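3',5'-cyclic-nucleotide phosphodiesterase 1 (PDB 4OJV) is a class-II cyclic-nucleotide phosphodiesterase of yeast, a two-zinc protein of the metallo-hydrolase clan built as a two-chain assembly. Local coordinates at residues 140-145 / 173-178. Numbering follows the deposited sequence.
Sequences NSPSIY and LIWPDL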
loop_
_atom_site.group_PDB
_atom_site.type_symbol
_atom_site.label_atom_id
_atom_site.label_comp_id
_atom_site.label_asym_id
_atom_site.label_seq_id
_atom_site.Cartn_x
_atom_site.Cartn_y
_atom_site.Cartn_z
ATOM N N ASN A 140 -0.850 5.876 6.982
ATOM C CA ASN A 140 -1.025 5.716 8.429
ATOM C C ASN A 140 -1.011 7.056 9.175
ATOM O O ASN A 140 -1.491 7.130 10.304
ATOM C CB ASN A 140 0.089 4.869 9.077
ATOM C CG ASN A 140 0.167 3.417 8.616
ATOM O OD1 ASN A 140 1.165 2.767 8.927
ATOM N ND2 ASN A 140 -0.841 2.892 7.942
ATOM N N SER A 141 -0.439 8.096 8.574
ATOM C CA SER A 141 -0.137 9.329 9.309
ATOM C C SER A 141 -1.315 10.032 10.014
ATOM O O SER A 141 -1.113 10.611 11.076
ATOM C CB SER A 141 0.685 10.301 8.449
ATOM O OG SER A 141 -0.045 10.758 7.319
ATOM N N PRO A 142 -2.546 9.968 9.467
ATOM C CA PRO A 142 -3.637 10.648 10.192
ATOM C C PRO A 142 -3.942 10.046 11.567
ATOM O O PRO A 142 -4.589 10.698 12.386
ATOM C CB PRO A 142 -4.831 10.521 9.238
ATOM C CG PRO A 142 -4.201 10.382 7.884
ATOM C CD PRO A 142 -2.984 9.546 8.127
ATOM N N SER A 143 -3.440 8.840 11.841
ATOM C CA SER A 143 -3.585 8.250 13.182
ATOM C C SER A 143 -3.002 9.151 14.266
ATOM O O SER A 143 -3.424 9.076 15.419
ATOM C CB SER A 143 -2.921 6.869 13.256
ATOM O OG SER A 143 -1.509 6.962 13.118
ATOM N N ILE A 144 -2.042 9.997 13.907
ATOM C CA ILE A 144 -1.404 10.887 14.872
ATOM C C ILE A 144 -2.421 11.852 15.511
ATOM O O ILE A 144 -2.180 12.354 16.603
ATOM C CB ILE A 144 -0.229 11.657 14.224
ATOM C CG1 ILE A 144 0.865 10.694 13.762
ATOM C CG2 ILE A 144 0.377 12.651 15.194
ATOM C CD1 ILE A 144 1.731 11.209 12.625
ATOM N N TYR A 145 -3.559 12.081 14.851
ATOM C CA TYR A 145 -4.574 13.030 15.340
ATOM C C TYR A 145 -5.721 12.410 16.119
ATOM O O TYR A 145 -6.731 13.080 16.378
ATOM C CB TYR A 145 -5.157 13.822 14.181
ATOM C CG TYR A 145 -4.120 14.586 13.436
ATOM C CD1 TYR A 145 -3.428 15.633 14.047
ATOM C CD2 TYR A 145 -3.822 14.272 12.119
ATOM C CE1 TYR A 145 -2.462 16.338 13.362
ATOM C CE2 TYR A 145 -2.861 14.977 11.422
ATOM C CZ TYR A 145 -2.188 16.009 12.048
ATOM O OH TYR A 145 -1.235 16.707 11.353
ATOM N N LEU A 173 -1.829 17.835 -2.256
ATOM C CA LEU A 173 -2.245 17.262 -3.532
ATOM C C LEU A 173 -2.161 15.725 -3.476
ATOM O O LEU A 173 -3.161 15.029 -3.636
ATOM C CB LEU A 173 -1.395 17.839 -4.672
ATOM C CG LEU A 173 -1.431 19.364 -4.835
ATOM C CD1 LEU A 173 -0.283 19.852 -5.704
ATOM C CD2 LEU A 173 -2.768 19.846 -5.387
ATOM N N ILE A 174 -0.965 15.213 -3.201
ATOM C CA ILE A 174 -0.750 13.779 -2.990
ATOM C C ILE A 174 -1.208 13.364 -1.585
ATOM O O ILE A 174 -1.699 12.251 -1.373
ATOM C CB ILE A 174 0.735 13.428 -3.247
ATOM C CG1 ILE A 174 1.078 13.620 -4.735
ATOM C CG2 ILE A 174 1.072 12.021 -2.749
ATOM C CD1 ILE A 174 0.281 12.752 -5.682
ATOM N N TRP A 175 -1.055 14.271 -0.628
ATOM C CA TRP A 175 -1.500 14.034 0.744
ATOM C C TRP A 175 -1.697 15.357 1.425
ATOM O O TRP A 175 -0.960 16.301 1.127
ATOM C CB TRP A 175 -0.458 13.219 1.511
ATOM C CG TRP A 175 -1.043 12.493 2.687
ATOM C CD1 TRP A 175 -0.785 12.697 4.034
ATOM C CD2 TRP A 175 -2.006 11.401 2.621
ATOM N NE1 TRP A 175 -1.526 11.821 4.803
ATOM C CE2 TRP A 175 -2.279 11.010 3.999
ATOM C CE3 TRP A 175 -2.649 10.739 1.584
ATOM C CZ2 TRP A 175 -3.151 9.975 4.306
ATOM C CZ3 TRP A 175 -3.538 9.713 1.902
ATOM C CH2 TRP A 175 -3.774 9.336 3.230
ATOM N N PRO A 176 -2.668 15.449 2.362
ATOM C CA PRO A 176 -2.746 16.684 3.147
ATOM C C PRO A 176 -1.394 17.005 3.771
ATOM O O PRO A 176 -0.667 16.095 4.203
ATOM C CB PRO A 176 -3.778 16.337 4.221
ATOM C CG PRO A 176 -4.693 15.378 3.518
ATOM C CD PRO A 176 -3.750 14.512 2.723
ATOM N N ASP A 177 -1.044 18.292 3.793
ATOM C CA ASP A 177 0.256 18.690 4.305
ATOM C C ASP A 177 0.229 18.730 5.834
ATOM O O ASP A 177 0.106 19.788 6.463
ATOM C CB ASP A 177 0.712 20.026 3.713
ATOM C CG ASP A 177 2.120 20.394 4.139
ATOM O OD1 ASP A 177 2.709 19.669 4.982
ATOM O OD2 ASP A 177 2.629 21.417 3.624
ATOM N N LEU A 178 0.378 17.555 6.435
ATOM C CA LEU A 178 0.305 17.423 7.885
ATOM C C LEU A 178 1.466 18.122 8.560
ATOM O O LEU A 178 1.359 18.478 9.730
ATOM C CB LEU A 178 0.244 15.953 8.307
ATOM C CG LEU A 178 -0.917 15.154 7.710
ATOM C CD1 LEU A 178 -0.895 13.735 8.256
ATOM C CD2 LEU A 178 -2.260 15.817 7.964
#
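Where the 3-10 turn 141-144 runs on from helix 135-140, Ser141, Pro142 and Tyr145 meet Trp175 and Leu178 of the irregular loop that follows helix 159-169, at the interface with the second subunit. Leu178 reaches in between Ser141 and Tyr145. With its CG anti to the carbonyl carbon (chi1 -57°) and chi2 at -177°, its CD1 lies 3.2 Å from Ser141 OG, while its CD2 sits at the edge of the phenol ring, close to the ring plane and 3.6 Å from Tyr145 CE2. Tyr145 OH passes alongside, 3.5 Å from Leu178 CB. The main hydrogen bond of Ser141 OG is to Val138 O, one helical turn back; Trp175 NE1 adds a weak, bent one to the same hydroxyl (3.1 Å, 132° at the hydrogen). Pro142 CG and CD meet the benzo edge of the indole, CG 3.8 Å from Trp175 CZ2, and Pro176 CD packs over one face of that ring. Asp132 of the second subunit, a zinc ligand there, packs against Trp175, and Leu186 packs against Leu178. Mainly apolar, the contact joins two helix-to-strand connections beside 186-190, the outermost strand of its sheet in the alpha-beta/beta-alpha sandwich of the metallo-beta-lactamase type.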